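PDB 1VPR: dinoflagellate luciferase from Lingulodinium polyedrum, which catalyses, here through the third of its three homologous luciferase domains, the oxidation of dinoflagellate luciferin by molecular oxygen, emitting blue light flashes at night. Local coordinates for residues 27-32 against 58-63; 104-109 against 287-292. One frame throughout, in Å; residues are numbered along the deposited sequence.

In the fold
From the N terminus, contact 1 comes first: helix 57-65 turns back on strand 29-30, closing a short loop of 25 residues that carries strands 33-34, 47-49 and 52-54. Both of its segments belong to the N-terminal helical bundle region. Only after that loop has closed does contact 2 open, so the two are in series and neither nest nor cross. Contact 2 closes a far longer loop, 177 residues, within the catalytic calycin domain, and sets segment 104-109 against barrel strand 285-294. The centres of contacts 1 and 2 are about 30 Å apart, on opposite sides of the chain's centre. The nearest atoms of contacts 1 and 2 stay about 16 Å apart.

Contact 1 of 2, residues 27-32 against 58-63; sequences DNFKNG and FHYLLE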
loop_
_atom_site.group_PDB
_atom_site.type_symbol
_atom_site.label_atom_id
_atom_site.label_comp_id
_atom_site.label_asym_id
_atom_site.label_seq_id
_atom_site.Cartn_x
_atom_site.Cartn_y
_atom_site.Cartn_z
ATOM N N ASP A 27 18.306 5.680 13.663
ATOM C CA ASP A 27 18.396 5.929 12.233
ATOM C C ASP A 27 17.448 5.096 11.358
ATOM O O ASP A 27 17.632 5.018 10.144
ATOM C CB ASP A 27 19.842 5.718 11.771
ATOM C CG ASP A 27 20.171 6.501 10.508
ATOM O OD1 ASP A 27 20.237 7.754 10.576
ATOM O OD2 ASP A 27 20.353 5.861 9.446
ATOM N N ASN A 28 16.425 4.491 11.950
ATOM C CA ASN A 28 15.504 3.680 11.159
ATOM C C ASN A 28 14.704 4.478 10.128
ATOM O O ASN A 28 14.313 3.935 9.089
ATOM C CB ASN A 28 14.556 2.902 12.085
ATOM C CG ASN A 28 15.224 1.689 12.706
ATOM O OD1 ASN A 28 16.437 1.504 12.564
ATOM N ND2 ASN A 28 14.443 0.852 13.391
ATOM N N PHE A 29 14.482 5.760 10.408
ATOM C CA PHE A 29 13.721 6.645 9.513
ATOM C C PHE A 29 14.609 7.740 8.934
ATOM O O PHE A 29 15.217 8.514 9.685
ATOM C CB PHE A 29 12.558 7.302 10.281
ATOM C CG PHE A 29 11.492 6.335 10.719
ATOM C CD1 PHE A 29 10.291 6.236 10.017
ATOM C CD2 PHE A 29 11.696 5.500 11.813
ATOM C CE1 PHE A 29 9.317 5.318 10.398
ATOM C CE2 PHE A 29 10.727 4.579 12.201
ATOM C CZ PHE A 29 9.535 4.489 11.492
ATOM N N LYS A 30 14.682 7.822 7.607
ATOM C CA LYS A 30 15.515 8.845 6.974
ATOM C C LYS A 30 15.114 9.067 5.516
ATOM O O LYS A 30 14.706 8.132 4.833
ATOM C CB LYS A 30 16.997 8.442 7.040
ATOM C CG LYS A 30 17.410 7.395 6.013
ATOM C CD LYS A 30 16.525 6.169 6.128
ATOM C CE LYS A 30 16.632 5.272 4.916
ATOM N NZ LYS A 30 15.683 4.135 5.090
ATOM N N ASN A 31 15.243 10.309 5.053
ATOM C CA ASN A 31 14.898 10.685 3.679
ATOM C C ASN A 31 13.489 10.248 3.269
ATOM O O ASN A 31 13.226 9.949 2.100
ATOM C CB ASN A 31 15.941 10.122 2.713
ATOM C CG ASN A 31 17.289 10.816 2.857
ATOM O OD1 ASN A 31 18.271 10.448 2.207
ATOM N ND2 ASN A 31 17.337 11.837 3.711
ATOM N N GLY A 32 12.585 10.234 4.244
ATOM C CA GLY A 32 11.206 9.847 3.993
ATOM C C GLY A 32 10.986 8.342 3.968
ATOM O O GLY A 32 9.854 7.899 3.743
ATOM N N PHE A 58 7.899 -8.214 15.610
ATOM C CA PHE A 58 6.465 -7.973 15.526
ATOM C C PHE A 58 6.064 -6.882 16.503
ATOM O O PHE A 58 5.196 -6.071 16.194
ATOM C CB PHE A 58 5.675 -9.250 15.823
ATOM C CG PHE A 58 5.709 -10.262 14.703
ATOM C CD1 PHE A 58 6.338 -11.489 14.875
ATOM C CD2 PHE A 58 5.098 -9.991 13.487
ATOM C CE1 PHE A 58 6.356 -12.432 13.854
ATOM C CE2 PHE A 58 5.107 -10.924 12.449
ATOM C CZ PHE A 58 5.735 -12.149 12.630
ATOM N N HIS A 59 6.687 -6.860 17.684
ATOM C CA HIS A 59 6.378 -5.833 18.671
ATOM C C HIS A 59 6.780 -4.456 18.156
ATOM O O HIS A 59 6.148 -3.448 18.494
ATOM C CB HIS A 59 7.091 -6.106 19.992
ATOM C CG HIS A 59 6.513 -7.255 20.750
ATOM N ND1 HIS A 59 6.662 -8.563 20.341
ATOM C CD2 HIS A 59 5.716 -7.287 21.843
ATOM C CE1 HIS A 59 5.973 -9.350 21.149
ATOM N NE2 HIS A 59 5.390 -8.599 22.069
ATOM N N TYR A 60 7.837 -4.409 17.350
ATOM C CA TYR A 60 8.291 -3.141 16.792
ATOM C C TYR A 60 7.247 -2.683 15.763
ATOM O O TYR A 60 6.849 -1.514 15.728
ATOM C CB TYR A 60 9.640 -3.318 16.103
ATOM C CG TYR A 60 10.113 -2.082 15.365
ATOM C CD1 TYR A 60 10.516 -0.933 16.055
ATOM C CD2 TYR A 60 10.185 -2.076 13.965
ATOM C CE1 TYR A 60 10.983 0.192 15.360
ATOM C CE2 TYR A 60 10.655 -0.966 13.264
ATOM C CZ TYR A 60 11.049 0.161 13.962
ATOM O OH TYR A 60 11.502 1.255 13.259
ATOM N N LEU A 61 6.817 -3.613 14.920
ATOM C CA LEU A 61 5.816 -3.306 13.906
ATOM C C LEU A 61 4.521 -2.816 14.565
ATOM O O LEU A 61 3.884 -1.880 14.079
ATOM C CB LEU A 61 5.533 -4.543 13.043
ATOM C CG LEU A 61 6.681 -5.042 12.170
ATOM C CD1 LEU A 61 6.155 -6.152 11.271
ATOM C CD2 LEU A 61 7.258 -3.889 11.342
ATOM N N LEU A 62 4.127 -3.437 15.672
ATOM C CA LEU A 62 2.911 -3.004 16.345
ATOM C C LEU A 62 3.016 -1.554 16.746
ATOM O O LEU A 62 2.062 -0.789 16.578
ATOM C CB LEU A 62 2.621 -3.841 17.587
ATOM C CG LEU A 62 1.784 -5.097 17.377
ATOM C CD1 LEU A 62 1.437 -5.678 18.747
ATOM C CD2 LEU A 62 0.490 -4.753 16.622
ATOM N N GLU A 63 4.169 -1.157 17.272
ATOM C CA GLU A 63 4.321 0.224 17.665
ATOM C C GLU A 63 4.383 1.128 16.432
ATOM O O GLU A 63 3.895 2.250 16.467
ATOM C CB GLU A 63 5.574 0.403 18.513
ATOM C CG GLU A 63 5.682 1.772 19.146
ATOM C CD GLU A 63 6.891 1.866 20.058
ATOM O OE1 GLU A 63 7.918 2.454 19.651
ATOM O OE2 GLU A 63 6.809 1.326 21.179
#
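Tyr-60 reaches from helix 57-65 to the residues at the start of a two-stranded antiparallel hairpin (29-30 with 33-34) and sets its hydroxyl against the side chains of Asn-28 and Phe-29. The contact belongs to the helical bundle region of the luciferase, and its span argues for side chains alone as the link: the nearest CA atoms, those of Asn-28 and Tyr-60, are 11.4 Å apart. Tyr-60 bridges that gap because its ring carbon CG stands opposite the backbone N (chi1 174°), which sends the phenol off the helix toward the hairpin. There Asn-28 ND2 donates a hydrogen bond to Tyr-60 OH, 3.0 Å long and nearly straight at 167°. The hydroxyl lies almost in the amide plane of Asn-28, while that plane stands 89° from the phenol ring. The same oxygen approaches the Phe-29 ring obliquely, with Tyr-60 OH 3.6 Å from Phe-29 CE2. The hydroxyl is also hydrogen-bonded to His-34 NE2, its stronger partner, and the His-34 ring stacks with Phe-29, so this polar group within a buried contact is held from two residues of the hairpin region. Phe-54 meets the Tyr-60 ring edge-to-face, and Met-47 and Val-49 pack on it from strand 47-49. Replacing Tyr-60 by a phenylalanine would probably leave Asn-28 ND2 and His-34 NE2 without their shared hydroxyl partner. Besides its bonded amide nitrogen, Asn-28 brings CB to 3.7 Å from Tyr-60 OH.

Contact 2 of 2, residues 104-109 against 287-292; sequences RTLCFN and FMRQAT
Leu-106 and Ala-291 mark the closest backbone approach, yet their CA atoms remain 8.3 Å apart, too far for main-chain bonding, and side chains must fill the interval between segment 104-109 and segment 287-292 of strand 285-294. Leu-106 does so with a single methyl. Its CD2 rests 4.0 Å from Ala-291 CB, an apolar methyl-to-methyl contact. The same CD2 comes within 3.6 Å of Arg-289 NH1, meeting the guanidinium obliquely while the two side chains cross at about a right angle. No hydrogen bond joins the two segments, so the contact between them rests on this one branch. CG of Leu-106 lies beside its backbone N and opposite the carbonyl carbon (chi1 -70°), which directs the branch toward the strand.

Arg-289 points its CB back toward segment 104-109, and its chain is extended at first and then folds at chi3 (65°), bringing NH1 up to the leucine. The methyl touches this nitrogen but offers it no hydrogen bond; the polar end is instead engaged by Asp-103, whose OD2 forms a salt bridge with NH1 and whose OD1 is hydrogen-bonded to Thr-105 OG1, so that one carboxylate links the start of segment 104-109 to the buried arginine on the strand and probably balances its charge.

Strand 285-294 lies between antiparallel strands 271-282 and 297-307 of the calycin barrel sheet, with backbone hydrogen bonds from Ala-291 to Glu-276 and from Gln-290 to Val-301. Phe-300 touches both Arg-289 and Ala-291, Leu-106 also packs on Glu-276, and Ala-100 of helix 87-100 touches Arg-289.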
loop_
_atom_site.group_PDB
_atom_site.type_symbol
_atom_site.label_atom_id
_atom_site.label_comp_id
_atom_site.label_asym_id
_atom_site.label_seq_id
_atom_site.Cartn_x
_atom_site.Cartn_y
_atom_site.Cartn_z
ATOM N N ARG A 104 -20.553 -9.699 -6.728
ATOM C CA ARG A 104 -20.132 -10.142 -8.052
ATOM C C ARG A 104 -19.750 -8.975 -8.953
ATOM O O ARG A 104 -19.663 -9.132 -10.168
ATOM C CB ARG A 104 -21.254 -10.971 -8.714
ATOM C CG ARG A 104 -21.705 -12.200 -7.900
ATOM C CD ARG A 104 -20.538 -13.096 -7.497
ATOM N NE ARG A 104 -20.978 -14.156 -6.590
ATOM C CZ ARG A 104 -20.182 -14.804 -5.738
ATOM N NH1 ARG A 104 -18.885 -14.508 -5.669
ATOM N NH2 ARG A 104 -20.689 -15.742 -4.937
ATOM N N THR A 105 -19.511 -7.809 -8.368
ATOM C CA THR A 105 -19.141 -6.641 -9.172
ATOM C C THR A 105 -17.654 -6.334 -9.077
ATOM O O THR A 105 -17.224 -5.254 -9.475
ATOM C CB THR A 105 -19.903 -5.356 -8.726
ATOM O OG1 THR A 105 -19.476 -4.997 -7.408
ATOM C CG2 THR A 105 -21.444 -5.587 -8.698
ATOM N N LEU A 106 -16.866 -7.270 -8.559
ATOM C CA LEU A 106 -15.423 -7.042 -8.421
ATOM C C LEU A 106 -14.672 -6.956 -9.739
ATOM O O LEU A 106 -15.079 -7.548 -10.742
ATOM C CB LEU A 106 -14.793 -8.127 -7.567
ATOM C CG LEU A 106 -15.187 -8.030 -6.112
ATOM C CD1 LEU A 106 -14.773 -9.318 -5.433
ATOM C CD2 LEU A 106 -14.507 -6.826 -5.473
ATOM N N CYS A 107 -13.570 -6.209 -9.706
ATOM C CA CYS A 107 -12.706 -5.980 -10.856
ATOM C C CYS A 107 -12.184 -7.276 -11.433
ATOM O O CYS A 107 -12.269 -8.334 -10.803
ATOM C CB CYS A 107 -11.511 -5.102 -10.442
ATOM S SG CYS A 107 -10.554 -5.837 -9.057
ATOM N N PHE A 108 -11.638 -7.176 -12.639
ATOM C CA PHE A 108 -11.063 -8.317 -13.365
ATOM C C PHE A 108 -12.078 -9.456 -13.511
ATOM O O PHE A 108 -11.703 -10.626 -13.520
ATOM C CB PHE A 108 -9.807 -8.838 -12.652
ATOM C CG PHE A 108 -8.610 -7.914 -12.753
ATOM C CD1 PHE A 108 -8.304 -7.039 -11.719
ATOM C CD2 PHE A 108 -7.796 -7.920 -13.896
ATOM C CE1 PHE A 108 -7.205 -6.174 -11.811
ATOM C CE2 PHE A 108 -6.693 -7.056 -13.998
ATOM C CZ PHE A 108 -6.400 -6.179 -12.946
ATOM N N ASN A 109 -13.353 -9.094 -13.638
ATOM C CA ASN A 109 -14.433 -10.076 -13.751
ATOM C C ASN A 109 -14.406 -10.984 -12.531
ATOM O O ASN A 109 -14.421 -12.208 -12.649
ATOM C CB ASN A 109 -14.278 -10.895 -15.032
ATOM C CG ASN A 109 -14.617 -10.081 -16.257
ATOM O OD1 ASN A 109 -15.669 -9.429 -16.301
ATOM N ND2 ASN A 109 -13.739 -10.100 -17.258
ATOM N N PHE A 287 -17.580 4.770 3.213
ATOM C CA PHE A 287 -16.628 3.714 3.463
ATOM C C PHE A 287 -15.803 3.437 2.215
ATOM O O PHE A 287 -16.179 3.809 1.106
ATOM C CB PHE A 287 -17.335 2.399 3.856
ATOM C CG PHE A 287 -17.796 2.348 5.289
ATOM C CD1 PHE A 287 -18.910 3.079 5.709
ATOM C CD2 PHE A 287 -17.127 1.556 6.213
ATOM C CE1 PHE A 287 -19.339 3.015 7.023
ATOM C CE2 PHE A 287 -17.553 1.492 7.532
ATOM C CZ PHE A 287 -18.657 2.219 7.937
HETATM N N MSE A 288 -14.675 2.774 2.413
HETATM C CA MSE A 288 -13.839 2.390 1.307
HETATM C C MSE A 288 -13.547 0.921 1.498
HETATM O O MSE A 288 -13.140 0.509 2.582
HETATM C CB MSE A 288 -12.504 3.169 1.287
HETATM C CG MSE A 288 -11.511 2.533 0.320
HETATM SE SE MSE A 288 -9.838 3.516 0.120
HETATM C CE MSE A 288 -10.447 4.759 -1.103
ATOM N N ARG A 289 -13.761 0.126 0.458
ATOM C CA ARG A 289 -13.447 -1.279 0.552
ATOM C C ARG A 289 -12.307 -1.586 -0.391
ATOM O O ARG A 289 -12.363 -1.281 -1.577
ATOM C CB ARG A 289 -14.643 -2.181 0.201
ATOM C CG ARG A 289 -14.295 -3.676 0.357
ATOM C CD ARG A 289 -15.402 -4.603 -0.183
ATOM N NE ARG A 289 -15.569 -4.472 -1.637
ATOM C CZ ARG A 289 -16.657 -4.867 -2.305
ATOM N NH1 ARG A 289 -16.730 -4.715 -3.619
ATOM N NH2 ARG A 289 -17.685 -5.407 -1.656
ATOM N N GLN A 290 -11.260 -2.180 0.161
ATOM C CA GLN A 290 -10.089 -2.579 -0.614
ATOM C C GLN A 290 -10.152 -4.104 -0.761
ATOM O O GLN A 290 -10.319 -4.815 0.227
ATOM C CB GLN A 290 -8.835 -2.187 0.169
ATOM C CG GLN A 290 -7.507 -2.572 -0.456
ATOM C CD GLN A 290 -6.351 -2.067 0.371
ATOM O OE1 GLN A 290 -6.216 -0.859 0.602
ATOM N NE2 GLN A 290 -5.509 -2.990 0.829
ATOM N N ALA A 291 -10.018 -4.612 -1.983
ATOM C CA ALA A 291 -10.077 -6.046 -2.204
ATOM C C ALA A 291 -8.858 -6.450 -3.024
ATOM O O ALA A 291 -8.705 -6.011 -4.172
ATOM C CB ALA A 291 -11.388 -6.414 -2.957
ATOM N N THR A 292 -8.008 -7.284 -2.434
ATOM C CA THR A 292 -6.786 -7.758 -3.080
ATOM C C THR A 292 -6.849 -9.264 -3.311
ATOM O O THR A 292 -7.198 -10.018 -2.404
ATOM C CB THR A 292 -5.573 -7.479 -2.208
ATOM O OG1 THR A 292 -5.581 -6.102 -1.815
ATOM C CG2 THR A 292 -4.285 -7.767 -2.972
#